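Local atomic coordinates of uncharacterized protein (PDB entry 3LM3), a protein that is of unknown function but is probably a carbohydrate-active enzyme of the glycoside hydrolase/deacetylase clan. Residues A[129-134]-A[164-169]; A[152-157]-A[208-213]; A[220-225]-A[361-366]; A[268-273]-A[308-313]; A[277-282]-A[323-328]. All coordinates share one frame; numbering follows the deposited sequence. Where two conformers were deposited one is given.

How the contacts relate
All five contacts lie within one sequence family of unknown function, whose strands probably form a barrel as in glycoside hydrolases and deacetylases. Contacts 1 and 2 share the helix-strand connection 154-172 and join, H167 O lying 2.8 Å from V213 N. Contact 5 touches both, with V168 CG2 3.6 Å from G326 C and V213 CG2 3.7 Å from G326 O. It also meets contact 4, F270 CZ lying 3.6 Å from V282 CG2, and contact 4 meets contact 3 where F222 CE2 packs on I268 CG2. Contacts 1 and 3 are on opposite sides of the chain centre, their centres about 29 Å apart. A bound PEG lies about 7 Å from the F279 side chain.

Contact 1 of 5, residues A[129-134]-A[164-169]; sequences EAIEII and ENIHVA
I131 CD1 carries this contact, touching I166 CD1 at 3.7 Å and the E164 side chain beside it. The two isoleucines reach toward each other tip to tip, while E164 comes at I131 from the opposite direction and lays its CG 3.8 Å from the same methyl, I131 CD1. Even the carboxyl carbon is close, with E164 CD 3.9 Å from I131 CD1. A bend at chi2 (-71°) folds the glutamate chain over the methyl instead of letting it run straight on. Its carboxylate is then held by two partners, OE2 by a hydrogen bond to S128 on the same helix as I131 and OE1 by a salt bridge to R143. Behind these groups, N165 leaves the end of helix 154-163 with positive phi and turns the chain toward strand 168-172. N165 OD1 accepts from H167 NE2 over 2.8 Å, nearly straight at 160° and in the imidazole plane. H167 ND1 meets the D211 carbonyl, a hydrogen bond to the loop that precedes the neighbouring strand. The turn belongs to a beta-alpha-beta unit, parallel strands 146-148 and 168-172 joined through helix 154-163, and helix 120-138 packs against it through I131. Across the two segments the contact is purely apolar, one methyl meeting another and the aliphatic part of a glutamate, while the charge of E164 is probably offset by R143.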
# COMPACT_ATOMS: atom_id res chain seq x y z
N GLU A 129 4.40 -7.85 21.19
CA GLU A 129 3.77 -9.11 21.58
C GLU A 129 3.55 -10.03 20.39
O GLU A 129 3.79 -11.25 20.46
CB GLU A 129 2.41 -8.83 22.27
CG GLU A 129 2.53 -8.25 23.67
CD GLU A 129 1.20 -7.82 24.28
OE1 GLU A 129 0.14 -7.87 23.59
OE2 GLU A 129 1.24 -7.35 25.43
N ALA A 130 3.05 -9.47 19.30
CA ALA A 130 2.83 -10.26 18.08
C ALA A 130 4.12 -10.80 17.49
O ALA A 130 4.17 -11.96 17.06
CB ALA A 130 2.10 -9.40 17.02
N ILE A 131 5.16 -9.98 17.46
CA ILE A 131 6.46 -10.41 16.94
C ILE A 131 6.98 -11.60 17.75
O ILE A 131 7.47 -12.57 17.19
CB ILE A 131 7.49 -9.27 16.95
CG1 ILE A 131 7.13 -8.21 15.91
CG2 ILE A 131 8.92 -9.80 16.67
CD1 ILE A 131 7.77 -6.87 16.18
N GLU A 132 6.82 -11.57 19.08
CA GLU A 132 7.27 -12.67 19.94
C GLU A 132 6.49 -13.95 19.64
O GLU A 132 7.06 -15.02 19.52
CB GLU A 132 7.10 -12.29 21.40
CG GLU A 132 7.65 -13.33 22.37
CD GLU A 132 9.14 -13.53 22.25
OE1 GLU A 132 9.86 -12.63 21.77
OE2 GLU A 132 9.61 -14.61 22.66
N ILE A 133 5.16 -13.84 19.51
CA ILE A 133 4.32 -14.98 19.17
C ILE A 133 4.74 -15.60 17.85
O ILE A 133 4.88 -16.82 17.71
CB ILE A 133 2.81 -14.60 19.14
CG1 ILE A 133 2.30 -14.29 20.55
CG2 ILE A 133 2.00 -15.73 18.47
CD1 ILE A 133 1.02 -13.46 20.52
N ILE A 134 4.99 -14.75 16.87
CA ILE A 134 5.37 -15.21 15.53
C ILE A 134 6.76 -15.87 15.54
O ILE A 134 6.96 -16.92 14.90
CB ILE A 134 5.29 -14.03 14.52
CG1 ILE A 134 3.82 -13.74 14.26
CG2 ILE A 134 5.98 -14.37 13.19
CD1 ILE A 134 3.58 -12.42 13.57
N GLU A 164 12.84 -2.99 17.76
CA GLU A 164 12.66 -4.33 17.21
C GLU A 164 13.59 -4.68 16.06
O GLU A 164 13.56 -5.81 15.55
CB GLU A 164 11.18 -4.56 16.82
CG GLU A 164 10.23 -4.57 18.02
CD GLU A 164 10.36 -5.80 18.92
OE1 GLU A 164 11.20 -6.69 18.71
OE2 GLU A 164 9.59 -5.89 19.89
N ASN A 165 14.44 -3.73 15.65
CA ASN A 165 15.34 -3.94 14.54
C ASN A 165 14.60 -4.45 13.29
O ASN A 165 15.06 -5.36 12.58
CB ASN A 165 16.48 -4.89 14.95
CG ASN A 165 17.65 -4.87 13.99
OD1 ASN A 165 17.94 -3.87 13.33
ND2 ASN A 165 18.35 -6.00 13.94
N ILE A 166 13.42 -3.85 13.04
CA ILE A 166 12.61 -4.13 11.84
C ILE A 166 12.53 -2.82 11.09
O ILE A 166 12.18 -1.81 11.67
CB ILE A 166 11.24 -4.69 12.20
CG1 ILE A 166 11.39 -6.12 12.69
CG2 ILE A 166 10.28 -4.57 10.97
CD1 ILE A 166 10.11 -6.71 13.31
N HIS A 167 12.91 -2.85 9.81
CA HIS A 167 13.20 -1.63 9.07
C HIS A 167 12.32 -1.49 7.82
O HIS A 167 12.63 -0.69 6.94
CB HIS A 167 14.68 -1.54 8.70
CG HIS A 167 15.57 -1.54 9.90
ND1 HIS A 167 15.80 -0.40 10.65
CD2 HIS A 167 16.25 -2.54 10.51
CE1 HIS A 167 16.60 -0.70 11.66
NE2 HIS A 167 16.85 -2.00 11.63
N VAL A 168 11.22 -2.25 7.78
CA VAL A 168 10.22 -2.09 6.73
C VAL A 168 8.85 -2.15 7.38
O VAL A 168 8.61 -2.97 8.28
CB VAL A 168 10.33 -3.22 5.69
CG1 VAL A 168 9.28 -3.03 4.54
CG2 VAL A 168 11.75 -3.28 5.15
N ALA A 169 7.91 -1.30 6.94
CA ALA A 169 6.54 -1.48 7.33
C ALA A 169 5.62 -1.02 6.21
O ALA A 169 5.87 -0.01 5.56
CB ALA A 169 6.17 -0.73 8.63

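Contact 2 of 5, residues A[152-157]-A[208-213]; sequences LSADNL and DFIDCV
I210 and C212 press carbon atoms against backbone carbonyls of a helix start, so that much of this contact is side chain on main chain. I210 CD1 comes within 3.5 Å of A154 O and 4.0 Å of A154 CB, while its other branch, CG2, lies 3.8 Å from the carbonyl carbon of L157. The isoleucine straddles one turn because its two branches part at CB: CG1 stands anti to the carbonyl carbon (chi1 -63°) and leads CD1 to A154, leaving CG2 for L157. C212 continues the line, CB near L157 O at 3.9 Å and SG 4.2 Å from L157 CD2. The helix end itself is closed by a capping box: S153 OG accepts from N156 N, and N156 OD1 takes the N-H of S153 at 2.9 Å, from above the amide's carbonyl plane. N156 ND2 is held in turn by N124 of helix 120-138. On the other segment, D211 is the centre of an inverse gamma turn, which brings I210 and C212 both to face the helix while D211 turns away to a salt bridge with R330. L157 also packs on A169 and A171, so the start of helix 154-163 is lodged between strand 168-172 and the loop entering strand 213-216, with helix 120-138 flanking it through N156.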
# COMPACT_ATOMS: atom_id res chain seq x y z
N LEU A 152 -0.08 3.24 10.75
CA LEU A 152 0.87 3.38 11.87
C LEU A 152 1.20 4.87 12.01
O LEU A 152 0.99 5.67 11.08
CB LEU A 152 2.14 2.56 11.66
CG LEU A 152 1.96 1.03 11.53
CD1 LEU A 152 3.30 0.30 11.36
CD2 LEU A 152 1.18 0.44 12.72
N SER A 153 1.66 5.27 13.19
CA SER A 153 2.23 6.59 13.39
C SER A 153 3.75 6.57 13.19
O SER A 153 4.42 5.52 13.22
CB SER A 153 1.94 7.08 14.81
OG SER A 153 2.57 6.24 15.77
N ALA A 154 4.32 7.75 13.06
CA ALA A 154 5.77 7.88 12.99
C ALA A 154 6.43 7.22 14.20
O ALA A 154 7.48 6.55 14.07
CB ALA A 154 6.17 9.36 12.89
N ASP A 155 5.84 7.39 15.37
CA ASP A 155 6.43 6.79 16.55
C ASP A 155 6.46 5.26 16.49
O ASP A 155 7.39 4.60 16.99
CB ASP A 155 5.70 7.24 17.82
CG ASP A 155 6.35 6.70 19.05
OD1 ASP A 155 7.43 7.20 19.38
OD2 ASP A 155 5.80 5.77 19.67
N ASN A 156 5.43 4.67 15.88
CA ASN A 156 5.39 3.22 15.73
C ASN A 156 6.55 2.75 14.82
O ASN A 156 7.14 1.69 15.02
CB ASN A 156 4.07 2.75 15.12
CG ASN A 156 2.83 3.10 15.91
OD1 ASN A 156 1.76 3.26 15.30
ND2 ASN A 156 2.91 3.17 17.23
N LEU A 157 6.82 3.52 13.77
CA LEU A 157 7.90 3.17 12.84
C LEU A 157 9.28 3.33 13.47
O LEU A 157 10.16 2.48 13.29
CB LEU A 157 7.73 4.01 11.57
CG LEU A 157 6.35 3.87 10.92
CD1 LEU A 157 6.22 4.78 9.71
CD2 LEU A 157 6.12 2.43 10.53
N ASP A 208 15.25 14.32 11.86
CA ASP A 208 13.93 13.72 11.86
C ASP A 208 13.89 12.34 11.18
O ASP A 208 12.81 11.82 10.90
CB ASP A 208 12.88 14.69 11.26
CG ASP A 208 13.07 14.93 9.79
OD1 ASP A 208 14.23 14.95 9.31
OD2 ASP A 208 12.05 15.15 9.10
N PHE A 209 15.05 11.72 11.01
CA PHE A 209 15.14 10.48 10.22
C PHE A 209 14.62 9.29 11.02
O PHE A 209 14.95 9.13 12.22
CB PHE A 209 16.59 10.24 9.80
CG PHE A 209 16.75 9.18 8.72
CD1 PHE A 209 16.45 9.47 7.39
CD2 PHE A 209 17.20 7.92 9.05
CE1 PHE A 209 16.62 8.50 6.40
CE2 PHE A 209 17.37 6.94 8.07
CZ PHE A 209 17.09 7.24 6.75
N ILE A 210 13.83 8.44 10.38
CA ILE A 210 13.50 7.12 10.92
C ILE A 210 13.97 6.07 9.91
O ILE A 210 13.60 6.12 8.73
CB ILE A 210 11.98 6.97 11.10
CG1 ILE A 210 11.43 7.98 12.10
CG2 ILE A 210 11.61 5.53 11.51
CD1 ILE A 210 9.90 8.05 12.11
N ASP A 211 14.78 5.11 10.36
CA ASP A 211 15.33 4.06 9.50
C ASP A 211 14.30 2.93 9.34
O ASP A 211 14.53 1.79 9.75
CB ASP A 211 16.67 3.57 10.05
CG ASP A 211 17.40 2.63 9.12
OD1 ASP A 211 17.06 2.52 7.94
OD2 ASP A 211 18.34 1.97 9.59
N CYS A 212 13.18 3.25 8.71
CA CYS A 212 12.17 2.28 8.40
C CYS A 212 11.59 2.69 7.05
O CYS A 212 11.21 3.85 6.86
CB CYS A 212 11.07 2.29 9.46
SG CYS A 212 9.88 0.90 9.28
N VAL A 213 11.54 1.76 6.14
CA VAL A 213 11.00 2.01 4.81
C VAL A 213 9.49 1.90 4.90
O VAL A 213 8.94 0.89 5.36
CB VAL A 213 11.52 0.96 3.81
CG1 VAL A 213 10.97 1.25 2.39
CG2 VAL A 213 13.03 0.91 3.80

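Contact 3 of 5, residues A[220-225]-A[361-366]; sequences MDFICA and WFMNKE
F222 lies obliquely against the pyrrole side of W361, with CD1 and NE1 of the indole doing the touching. F222 CB starts 4.0 Å from W361 NE1, F222 CG lies 3.6 Å from W361 CD1, and F222 CD1 comes to 3.5 Å from W361 NE1. Farther out, F222 CE1 passes W361 CD1 at 3.8 Å; CZ is the last atom near the indole. W361 CD1 thus sits over one face of the phenyl ring, displaced toward its rim. The F222 ring and the five-membered ring of W361 are inclined at 47°, an oblique pairing. M363, a selenomethionine with its chain extended through the selenium, places its methyl CE over one face of W361, and this CE only just reaches F222 CE1, 4.4 Å away. The indole N-H points in its own plane to water 1, 2.9 Å from W361 NE1, and that water donates to F222 O at 2.8 Å. F222 follows the N-cap D221, whose side chain accepts weakly from I223 N and is otherwise bonded to S353. The contact ties the short, weakly bonded helix 222-225 to strand 357-363 of the antiparallel sheet, with I268 of helix 255-277 also against the phenyl. One water therefore satisfies a buried indole donor and the carbonyl of F222 together, adding a polar link to the aromatic packing.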
# COMPACT_ATOMS: atom_id res chain seq x y z
N MSE A 220 -2.56 1.75 -6.74
CA MSE A 220 -3.73 2.43 -7.29
C MSE A 220 -3.60 2.76 -8.77
O MSE A 220 -2.51 3.06 -9.27
CB MSE A 220 -3.96 3.74 -6.56
CG MSE A 220 -4.38 3.59 -5.13
SE MSE A 220 -6.08 2.72 -4.93
CE MSE A 220 -5.49 0.97 -4.64
N ASP A 221 -4.75 2.78 -9.44
CA ASP A 221 -4.85 3.49 -10.71
C ASP A 221 -4.94 4.96 -10.32
O ASP A 221 -5.91 5.39 -9.70
CB ASP A 221 -6.09 3.02 -11.45
CG ASP A 221 -6.24 3.69 -12.82
OD1 ASP A 221 -5.88 4.88 -12.93
OD2 ASP A 221 -6.71 3.02 -13.80
N PHE A 222 -3.92 5.73 -10.68
CA PHE A 222 -3.84 7.12 -10.23
C PHE A 222 -5.04 7.96 -10.65
O PHE A 222 -5.47 8.85 -9.92
CB PHE A 222 -2.56 7.79 -10.75
CG PHE A 222 -1.29 7.30 -10.11
CD1 PHE A 222 -1.09 7.42 -8.75
CD2 PHE A 222 -0.22 6.89 -10.89
CE1 PHE A 222 0.10 7.05 -8.17
CE2 PHE A 222 0.99 6.51 -10.31
CZ PHE A 222 1.15 6.63 -8.96
N ILE A 223 -5.60 7.68 -11.82
CA ILE A 223 -6.78 8.42 -12.27
C ILE A 223 -7.98 8.13 -11.36
O ILE A 223 -8.69 9.06 -10.94
CB ILE A 223 -7.07 8.13 -13.75
CG1 ILE A 223 -5.96 8.81 -14.60
CG2 ILE A 223 -8.44 8.67 -14.15
CD1 ILE A 223 -5.92 8.40 -16.05
N CYS A 224 -8.20 6.88 -11.00
CA CYS A 224 -9.29 6.53 -10.11
C CYS A 224 -9.11 7.13 -8.72
O CYS A 224 -10.08 7.55 -8.07
CB CYS A 224 -9.43 5.02 -9.99
SG CYS A 224 -9.62 4.13 -11.57
N ALA A 225 -7.86 7.15 -8.26
CA ALA A 225 -7.54 7.50 -6.88
C ALA A 225 -7.61 8.98 -6.59
O ALA A 225 -7.48 9.38 -5.44
CB ALA A 225 -6.15 6.94 -6.52
N TRP A 361 2.54 12.32 -12.04
CA TRP A 361 2.94 12.49 -10.63
C TRP A 361 4.44 12.69 -10.54
O TRP A 361 5.20 12.07 -11.29
CB TRP A 361 2.58 11.26 -9.80
CG TRP A 361 1.22 11.28 -9.18
CD1 TRP A 361 0.11 10.58 -9.58
CD2 TRP A 361 0.81 12.08 -8.07
NE1 TRP A 361 -0.96 10.87 -8.75
CE2 TRP A 361 -0.55 11.78 -7.82
CE3 TRP A 361 1.46 13.02 -7.25
CZ2 TRP A 361 -1.26 12.40 -6.80
CZ3 TRP A 361 0.73 13.63 -6.24
CH2 TRP A 361 -0.60 13.32 -6.02
N PHE A 362 4.84 13.55 -9.61
CA PHE A 362 6.23 13.84 -9.25
C PHE A 362 6.31 13.75 -7.74
O PHE A 362 5.50 14.38 -7.04
CB PHE A 362 6.62 15.25 -9.71
CG PHE A 362 6.42 15.48 -11.18
CD1 PHE A 362 5.16 15.80 -11.67
CD2 PHE A 362 7.49 15.35 -12.08
CE1 PHE A 362 4.96 16.02 -13.02
CE2 PHE A 362 7.28 15.57 -13.45
CZ PHE A 362 6.02 15.89 -13.90
N MSE A 363 7.25 12.98 -7.22
CA MSE A 363 7.38 12.81 -5.78
C MSE A 363 8.86 12.84 -5.40
O MSE A 363 9.68 12.10 -5.95
CB MSE A 363 6.80 11.45 -5.35
CG MSE A 363 5.33 11.31 -5.61
SE MSE A 363 4.79 9.46 -5.79
CE MSE A 363 2.84 9.71 -5.96
N ASN A 364 9.17 13.73 -4.47
CA ASN A 364 10.55 13.85 -3.99
C ASN A 364 10.52 14.16 -2.48
O ASN A 364 9.46 14.24 -1.87
CB ASN A 364 11.32 14.88 -4.81
CG ASN A 364 10.71 16.26 -4.71
OD1 ASN A 364 10.69 16.87 -3.65
ND2 ASN A 364 10.12 16.72 -5.83
N LYS A 365 11.69 14.32 -1.87
CA LYS A 365 11.76 14.55 -0.43
C LYS A 365 10.96 15.77 0.02
O LYS A 365 10.45 15.82 1.12
CB LYS A 365 13.23 14.71 -0.00
CG LYS A 365 13.44 14.98 1.47
CD LYS A 365 14.90 15.12 1.83
CE LYS A 365 15.38 16.52 1.64
NZ LYS A 365 16.83 16.73 2.05
N GLU A 366 10.92 16.79 -0.83
CA GLU A 366 10.37 18.08 -0.43
C GLU A 366 8.92 18.34 -0.83
O GLU A 366 8.30 19.20 -0.24
CB GLU A 366 11.29 19.20 -0.87
CG GLU A 366 12.57 19.24 -0.03
CD GLU A 366 13.45 20.44 -0.35
OE1 GLU A 366 14.03 20.47 -1.45
OE2 GLU A 366 13.54 21.33 0.51
O HOH W 1 -3.72 10.10 -8.20

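Contact 4 of 5, residues A[268-273]-A[308-313]; sequences IHFDKG and TGTKER
D271 OD2 receives R313 NH2 at 2.9 Å, a salt bridge and the one direct hydrogen bond between 268-273 and 308-313. The N-H meets the oxygen nearly along its C-O axis but is bent, at 136°. OD2 is tilted out of the guanidinium plane of R313, and the carboxylate of D271 and this guanidinium have planes 39° apart, which is not a coplanar bidentate pair. Water 2 supplies the second link: it donates to D271 OD1 at 2.8 Å and accepts from R313 NE at 2.9 Å, lying in the guanidinium plane. OD1 also takes W314 NE1, just past the end of the second helix, so both carboxylate oxygens are engaged. R313 spans the gap with an extended chain, CG set opposite the backbone N (chi1 -177°). Helix 296-313 forms a beta-alpha-beta crossover between strands 280-287 and 318-320, both of which pair in parallel with strand 21-29, and helix 255-277 packs beside it. One turn earlier in helix 296-313, T310 CG2 meets the edge of the F270 ring at CE2, 4.0 Å away, while T310 OG1 turns to W306 O and E266. W314 joins F270 edge-to-face. Helix 255-277 opens into a wider pi-type turn over 268-273, where G273 N bonds weakly to I268 O, and D271 emerges from this turn on the more exposed side, with F270 on the buried one.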
# COMPACT_ATOMS: atom_id res chain seq x y z
N ILE A 268 1.54 0.91 -15.40
CA ILE A 268 2.02 2.21 -14.94
C ILE A 268 3.44 2.07 -14.37
O ILE A 268 4.32 2.94 -14.55
CB ILE A 268 1.11 2.79 -13.84
CG1 ILE A 268 -0.31 2.98 -14.37
CG2 ILE A 268 1.66 4.11 -13.23
CD1 ILE A 268 -1.34 3.36 -13.24
N HIS A 269 3.66 0.96 -13.68
CA HIS A 269 4.90 0.65 -12.98
C HIS A 269 5.89 -0.15 -13.79
O HIS A 269 7.09 0.09 -13.73
CB HIS A 269 4.53 -0.07 -11.69
CG HIS A 269 3.70 0.79 -10.81
ND1 HIS A 269 4.27 1.74 -9.99
CD2 HIS A 269 2.37 1.02 -10.80
CE1 HIS A 269 3.32 2.47 -9.45
NE2 HIS A 269 2.15 2.05 -9.93
N PHE A 270 5.38 -1.13 -14.52
CA PHE A 270 6.25 -2.10 -15.18
C PHE A 270 6.61 -1.74 -16.62
O PHE A 270 7.54 -2.33 -17.17
CB PHE A 270 5.60 -3.48 -15.12
CG PHE A 270 5.50 -4.08 -13.72
CD1 PHE A 270 6.19 -3.56 -12.64
CD2 PHE A 270 4.76 -5.25 -13.53
CE1 PHE A 270 6.11 -4.16 -11.38
CE2 PHE A 270 4.68 -5.85 -12.27
CZ PHE A 270 5.37 -5.30 -11.21
N ASP A 271 5.93 -0.75 -17.20
CA ASP A 271 6.32 -0.19 -18.50
C ASP A 271 7.01 1.16 -18.25
O ASP A 271 8.22 1.19 -17.96
CB ASP A 271 5.09 -0.11 -19.42
CG ASP A 271 4.66 -1.47 -19.96
OD1 ASP A 271 5.47 -2.43 -19.98
OD2 ASP A 271 3.46 -1.55 -20.40
N LYS A 272 6.27 2.26 -18.25
CA LYS A 272 6.86 3.59 -18.12
C LYS A 272 7.54 3.82 -16.78
O LYS A 272 8.59 4.42 -16.71
CB LYS A 272 5.78 4.66 -18.37
CG LYS A 272 6.23 6.11 -18.23
CD LYS A 272 7.19 6.55 -19.32
CE LYS A 272 7.11 8.07 -19.50
NZ LYS A 272 7.96 8.56 -20.61
N GLY A 273 6.93 3.34 -15.70
CA GLY A 273 7.51 3.60 -14.38
C GLY A 273 8.94 3.13 -14.24
O GLY A 273 9.82 3.85 -13.72
N THR A 308 -0.45 -15.15 -13.49
CA THR A 308 -0.10 -15.64 -14.81
C THR A 308 -0.01 -14.51 -15.83
O THR A 308 0.89 -14.47 -16.65
CB THR A 308 -1.13 -16.66 -15.32
OG1 THR A 308 -1.08 -17.83 -14.49
CG2 THR A 308 -0.83 -17.04 -16.77
N GLY A 309 -0.94 -13.56 -15.76
CA GLY A 309 -0.95 -12.46 -16.70
C GLY A 309 0.24 -11.52 -16.52
O GLY A 309 0.82 -11.01 -17.46
N THR A 310 0.60 -11.31 -15.25
CA THR A 310 1.79 -10.52 -14.92
C THR A 310 3.04 -11.19 -15.47
O THR A 310 3.86 -10.54 -16.09
CB THR A 310 1.87 -10.32 -13.40
OG1 THR A 310 0.68 -9.68 -12.92
CG2 THR A 310 3.07 -9.44 -13.03
N LYS A 311 3.20 -12.48 -15.21
CA LYS A 311 4.39 -13.21 -15.68
C LYS A 311 4.44 -13.33 -17.20
O LYS A 311 5.52 -13.36 -17.80
CB LYS A 311 4.48 -14.59 -15.02
CG LYS A 311 4.71 -14.60 -13.53
CD LYS A 311 6.05 -14.06 -13.07
CE LYS A 311 7.19 -14.99 -13.30
NZ LYS A 311 8.39 -14.48 -12.57
N GLU A 312 3.29 -13.41 -17.85
CA GLU A 312 3.28 -13.50 -19.30
C GLU A 312 3.82 -12.23 -19.93
O GLU A 312 4.65 -12.28 -20.86
CB GLU A 312 1.87 -13.77 -19.80
CG GLU A 312 1.73 -13.85 -21.31
CD GLU A 312 0.31 -14.23 -21.70
OE1 GLU A 312 -0.06 -15.40 -21.50
OE2 GLU A 312 -0.43 -13.34 -22.17
N ARG A 313 3.39 -11.08 -19.42
CA ARG A 313 3.75 -9.80 -20.01
C ARG A 313 5.12 -9.30 -19.56
O ARG A 313 5.83 -8.67 -20.33
CB ARG A 313 2.65 -8.80 -19.70
CG ARG A 313 2.85 -7.45 -20.31
CD ARG A 313 1.57 -6.68 -20.29
NE ARG A 313 1.75 -5.29 -20.67
CZ ARG A 313 0.79 -4.36 -20.63
NH1 ARG A 313 -0.46 -4.69 -20.30
NH2 ARG A 313 1.08 -3.09 -20.90
O HOH W 2 4.31 -4.38 -21.63

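Contact 5 of 5, residues A[277-282]-A[323-328]; sequences NGFGWV and GEFGEL
F325 and W281 stack face to face, the phenyl and pyrrole centroids 3.8 Å apart and the planes inclined by just 14°. F325 CZ sits 3.4 Å from W281 CG, and F325 CE2 lies equally close to W281 CD2, displaced toward the rim of the indole; W281 CD1 in turn lies over the centre of the phenyl ring. Both side chains hold CG anti to the backbone N (chi1 173° for F325, 170° for W281), reaching from helix and strand to meet. W281 NE1 is hydrogen-bonded to T24 OG1 of the adjacent strand 21-29, which helps fix the tilt of the indole. Helix 322-332, which follows strand 318-320, packs on strands 21-29 and 213-216, as a helix does in a beta/alpha fold, and F325 points inward to W281, F22 and L215. F279 comes at about a right angle, its CE2 in the plane of the F325 ring at the edge, 3.9 Å from F325 CZ, while Y190 meets the F279 ring.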
# COMPACT_ATOMS: atom_id res chain seq x y z
N ASN A 277 11.95 5.50 -13.20
CA ASN A 277 12.39 5.38 -11.79
C ASN A 277 13.52 4.40 -11.56
O ASN A 277 14.08 4.37 -10.47
CB ASN A 277 11.19 5.01 -10.92
CG ASN A 277 10.10 6.07 -11.00
OD1 ASN A 277 10.43 7.27 -10.98
ND2 ASN A 277 8.83 5.65 -11.16
N GLY A 278 13.78 3.54 -12.53
CA GLY A 278 14.85 2.57 -12.42
C GLY A 278 14.42 1.22 -11.88
O GLY A 278 15.19 0.26 -11.94
N PHE A 279 13.22 1.12 -11.33
CA PHE A 279 12.65 -0.15 -10.90
C PHE A 279 11.13 0.03 -10.99
O PHE A 279 10.65 1.18 -11.12
CB PHE A 279 13.03 -0.56 -9.47
CG PHE A 279 12.50 0.35 -8.38
CD1 PHE A 279 13.19 1.47 -7.98
CD2 PHE A 279 11.32 0.04 -7.74
CE1 PHE A 279 12.70 2.31 -6.96
CE2 PHE A 279 10.82 0.87 -6.74
CZ PHE A 279 11.51 1.99 -6.35
N GLY A 280 10.40 -1.07 -10.90
CA GLY A 280 8.94 -1.00 -10.80
C GLY A 280 8.47 -1.87 -9.66
O GLY A 280 9.02 -2.95 -9.46
N TRP A 281 7.43 -1.42 -8.96
CA TRP A 281 6.92 -2.14 -7.80
C TRP A 281 5.41 -2.00 -7.71
O TRP A 281 4.87 -0.90 -7.78
CB TRP A 281 7.56 -1.59 -6.52
CG TRP A 281 6.92 -2.09 -5.25
CD1 TRP A 281 6.73 -3.39 -4.87
CD2 TRP A 281 6.36 -1.27 -4.22
NE1 TRP A 281 6.09 -3.42 -3.64
CE2 TRP A 281 5.82 -2.14 -3.24
CE3 TRP A 281 6.24 0.11 -4.03
CZ2 TRP A 281 5.21 -1.68 -2.08
CZ3 TRP A 281 5.61 0.55 -2.90
CH2 TRP A 281 5.11 -0.32 -1.93
N VAL A 282 4.75 -3.14 -7.59
CA VAL A 282 3.32 -3.27 -7.38
C VAL A 282 3.11 -3.96 -6.04
O VAL A 282 3.75 -4.98 -5.74
CB VAL A 282 2.68 -4.11 -8.50
CG1 VAL A 282 1.26 -4.56 -8.13
CG2 VAL A 282 2.73 -3.32 -9.83
N GLY A 323 8.63 -7.51 3.25
CA GLY A 323 9.87 -7.27 3.95
C GLY A 323 11.09 -7.37 3.06
O GLY A 323 12.03 -6.57 3.16
N GLU A 324 11.13 -8.37 2.17
CA GLU A 324 12.29 -8.55 1.26
C GLU A 324 12.42 -7.34 0.36
O GLU A 324 13.51 -6.82 0.11
CB GLU A 324 12.12 -9.76 0.35
CG GLU A 324 12.47 -11.06 0.87
CD GLU A 324 12.32 -12.01 -0.32
OE1 GLU A 324 11.19 -12.43 -0.58
OE2 GLU A 324 13.29 -12.19 -1.09
N PHE A 325 11.30 -6.90 -0.21
CA PHE A 325 11.33 -5.76 -1.12
C PHE A 325 11.79 -4.51 -0.38
O PHE A 325 12.63 -3.77 -0.89
CB PHE A 325 9.96 -5.52 -1.77
CG PHE A 325 9.94 -4.26 -2.58
CD1 PHE A 325 10.63 -4.17 -3.78
CD2 PHE A 325 9.30 -3.12 -2.09
CE1 PHE A 325 10.71 -2.95 -4.47
CE2 PHE A 325 9.37 -1.93 -2.75
CZ PHE A 325 10.04 -1.83 -3.97
N GLY A 326 11.23 -4.24 0.79
CA GLY A 326 11.66 -3.06 1.56
C GLY A 326 13.14 -3.08 1.85
O GLY A 326 13.79 -2.05 1.78
N GLU A 327 13.68 -4.25 2.17
CA GLU A 327 15.13 -4.33 2.44
C GLU A 327 15.94 -4.20 1.16
O GLU A 327 17.02 -3.62 1.22
CB GLU A 327 15.51 -5.57 3.22
CG GLU A 327 15.02 -5.55 4.67
CD GLU A 327 15.71 -4.51 5.53
OE1 GLU A 327 16.76 -3.93 5.16
OE2 GLU A 327 15.18 -4.25 6.62
N LEU A 328 15.43 -4.66 0.01
CA LEU A 328 16.12 -4.37 -1.25
C LEU A 328 16.19 -2.86 -1.51
O LEU A 328 17.22 -2.34 -1.92
CB LEU A 328 15.44 -5.05 -2.45
CG LEU A 328 15.69 -6.54 -2.59
CD1 LEU A 328 14.73 -7.14 -3.63
CD2 LEU A 328 17.18 -6.82 -2.95